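Local structure of alkaline phosphatase D (Bacillus subtilis, 2YEQ) at residues Leu389-Glu394 and Lys399-Glu404. The protein hydrolyses phosphate esters as a secreted phosphodiesterase and alkaline phosphatase whose active site holds iron and calcium. Numbering follows the deposited sequence.
Sequences LHVDFE and KIFGAE. With EDO (1,2-ethanediol), chain B.
Val391 N donates to Lys399 O at 2.8 Å, and Phe401 N reaches Leu389 O at 2.9 Å; each donor approaches its carbonyl almost head-on. Gly402 N adds a weak second bond to Leu389 O, while Leu389 N gives a straighter one to Gly402 O (3.0 Å, 165° at the hydrogen), with the donor nitrogen well above the plane of that carbonyl. Phe401 and Gly402 thus both face Leu389, a classic beta bulge in the antiparallel hairpin formed by strands 384-390 and 400-406. The hairpin belongs to the mixed sheet of the calcineurin-like phosphatase domain, where 400-406 also pairs with strand 374-378. At the bulge the Phe401 side chain turns across the hairpin toward Leu389: CG sits between its own N and carbonyl carbon (chi1 71°), bringing one ring face over Leu389 CB in a CH-pi contact, 3.9 Å to the centroid. The edge of the same ring meets His390 O, with CE2 at 3.4 Å, and Val391 CG1 packs on Phe401 CD2, the two side chains running past each other in opposite directions. Phe393 brings CE1 to this edge, the two side chains crossing at about a right angle, and helix 356-368 touches both aromatic residues. A serine in place of Phe401 would probably leave Leu389 CB without its aromatic cover and open a gap beside Val391 and Phe393. In the non-hydrogen-bonded pair His390-Ile400, Ile400 CG1 lies over one face of the imidazole, 3.4 Å from His390 NE2. Farther along, Leu389 CD2 rests on Glu404 CB at 4.0 Å; the extended Glu404 chain carries its carboxylate on to Thr378 and the backbone amides of Phe334 and Ala335.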
loop_
_atom_site.group_PDB
_atom_site.type_symbol
_atom_site.label_atom_id
_atom_site.label_comp_id
_atom_site.label_asym_id
_atom_site.label_seq_id
_atom_site.Cartn_x
_atom_site.Cartn_y
_atom_site.Cartn_z
ATOM N N LEU A 389 16.311 3.387 12.688
ATOM C CA LEU A 389 16.600 1.950 12.693
ATOM C C LEU A 389 18.055 1.711 13.105
ATOM O O LEU A 389 18.979 2.080 12.367
ATOM C CB LEU A 389 16.373 1.352 11.300
ATOM C CG LEU A 389 14.920 1.466 10.785
ATOM C CD1 LEU A 389 14.814 0.833 9.397
ATOM C CD2 LEU A 389 13.930 0.836 11.770
ATOM N N HIS A 390 18.233 1.082 14.269
ATOM C CA HIS A 390 19.562 0.777 14.824
ATOM C C HIS A 390 19.983 -0.670 14.556
ATOM O O HIS A 390 19.140 -1.575 14.554
ATOM C CB HIS A 390 19.527 1.028 16.327
ATOM C CG HIS A 390 19.491 2.472 16.695
ATOM N ND1 HIS A 390 18.315 3.183 16.810
ATOM C CD2 HIS A 390 20.486 3.335 17.004
ATOM C CE1 HIS A 390 18.590 4.421 17.175
ATOM N NE2 HIS A 390 19.900 4.542 17.290
ATOM N N VAL A 391 21.279 -0.914 14.357
ATOM C CA VAL A 391 21.743 -2.286 14.066
ATOM C C VAL A 391 21.461 -3.266 15.209
ATOM O O VAL A 391 21.389 -4.466 14.978
ATOM C CB VAL A 391 23.224 -2.370 13.660
ATOM C CG1 VAL A 391 23.429 -1.639 12.348
ATOM C CG2 VAL A 391 24.175 -1.846 14.784
ATOM N N ASP A 392 21.281 -2.741 16.413
ATOM C CA ASP A 392 20.790 -3.514 17.531
ATOM C C ASP A 392 19.584 -2.771 18.056
ATOM O O ASP A 392 19.710 -1.661 18.570
ATOM C CB ASP A 392 21.871 -3.637 18.617
ATOM C CG ASP A 392 21.483 -4.615 19.709
ATOM O OD1 ASP A 392 20.325 -4.578 20.148
ATOM O OD2 ASP A 392 22.345 -5.415 20.120
ATOM N N PHE A 393 18.415 -3.404 17.942
ATOM C CA PHE A 393 17.144 -2.763 18.279
ATOM C C PHE A 393 16.961 -2.442 19.744
ATOM O O PHE A 393 16.029 -1.723 20.092
ATOM C CB PHE A 393 15.961 -3.628 17.780
ATOM C CG PHE A 393 15.550 -3.336 16.348
ATOM C CD1 PHE A 393 16.421 -2.721 15.468
ATOM C CD2 PHE A 393 14.276 -3.664 15.899
ATOM C CE1 PHE A 393 16.048 -2.449 14.167
ATOM C CE2 PHE A 393 13.895 -3.390 14.601
ATOM C CZ PHE A 393 14.779 -2.780 13.733
ATOM N N GLU A 394 17.844 -2.963 20.598
ATOM C CA GLU A 394 17.808 -2.686 22.033
ATOM C C GLU A 394 18.783 -1.563 22.456
ATOM O O GLU A 394 18.730 -1.096 23.584
ATOM C CB GLU A 394 18.124 -3.978 22.799
ATOM C CG GLU A 394 17.170 -5.141 22.508
ATOM C CD GLU A 394 16.175 -5.356 23.615
ATOM O OE1 GLU A 394 16.554 -6.018 24.611
ATOM O OE2 GLU A 394 15.032 -4.848 23.492
ATOM N N LYS A 399 24.903 1.668 15.910
ATOM C CA LYS A 399 24.921 2.359 14.654
ATOM C C LYS A 399 23.522 2.398 13.968
ATOM O O LYS A 399 22.794 1.396 13.906
ATOM C CB LYS A 399 25.916 1.657 13.745
ATOM C CG LYS A 399 26.230 2.439 12.491
ATOM C CD LYS A 399 26.509 1.531 11.322
ATOM C CE LYS A 399 26.580 2.329 10.020
ATOM N NZ LYS A 399 27.529 1.729 9.052
ATOM N N ILE A 400 23.171 3.566 13.444
ATOM C CA ILE A 400 21.931 3.742 12.690
ATOM C C ILE A 400 22.146 3.294 11.252
ATOM O O ILE A 400 23.017 3.811 10.549
ATOM C CB ILE A 400 21.439 5.166 12.769
ATOM C CG1 ILE A 400 20.965 5.449 14.190
ATOM C CG2 ILE A 400 20.287 5.423 11.746
ATOM C CD1 ILE A 400 20.576 6.889 14.449
ATOM N N PHE A 401 21.402 2.270 10.818
ATOM C CA PHE A 401 21.535 1.791 9.455
ATOM C C PHE A 401 20.467 2.406 8.536
ATOM O O PHE A 401 20.521 2.250 7.318
ATOM C CB PHE A 401 21.554 0.248 9.370
ATOM C CG PHE A 401 20.232 -0.422 9.647
ATOM C CD1 PHE A 401 19.307 -0.617 8.629
ATOM C CD2 PHE A 401 19.944 -0.916 10.909
ATOM C CE1 PHE A 401 18.110 -1.272 8.875
ATOM C CE2 PHE A 401 18.754 -1.575 11.163
ATOM C CZ PHE A 401 17.824 -1.741 10.151
ATOM N N GLY A 402 19.505 3.095 9.108
ATOM C CA GLY A 402 18.445 3.669 8.285
ATOM C C GLY A 402 17.314 4.241 9.067
ATOM O O GLY A 402 17.457 4.573 10.239
ATOM N N ALA A 403 16.156 4.327 8.419
ATOM C CA ALA A 403 14.962 4.897 9.020
ATOM C C ALA A 403 13.709 4.176 8.509
ATOM O O ALA A 403 13.726 3.624 7.415
ATOM C CB ALA A 403 14.844 6.386 8.677
ATOM N N GLU A 404 12.656 4.217 9.311
ATOM C CA GLU A 404 11.335 3.717 8.921
ATOM C C GLU A 404 10.325 4.848 8.941
ATOM O O GLU A 404 10.209 5.556 9.929
ATOM C CB GLU A 404 10.839 2.609 9.877
ATOM C CG GLU A 404 9.483 2.034 9.433
ATOM C CD GLU A 404 8.911 0.902 10.306
ATOM O OE1 GLU A 404 9.252 0.795 11.521
ATOM O OE2 GLU A 404 8.043 0.162 9.759
HETATM C C1 EDO B . 15.937 0.916 21.620
HETATM O O1 EDO B . 14.576 1.011 22.093
HETATM C C2 EDO B . 16.238 1.738 20.366
HETATM O O2 EDO B . 16.487 0.963 19.164
#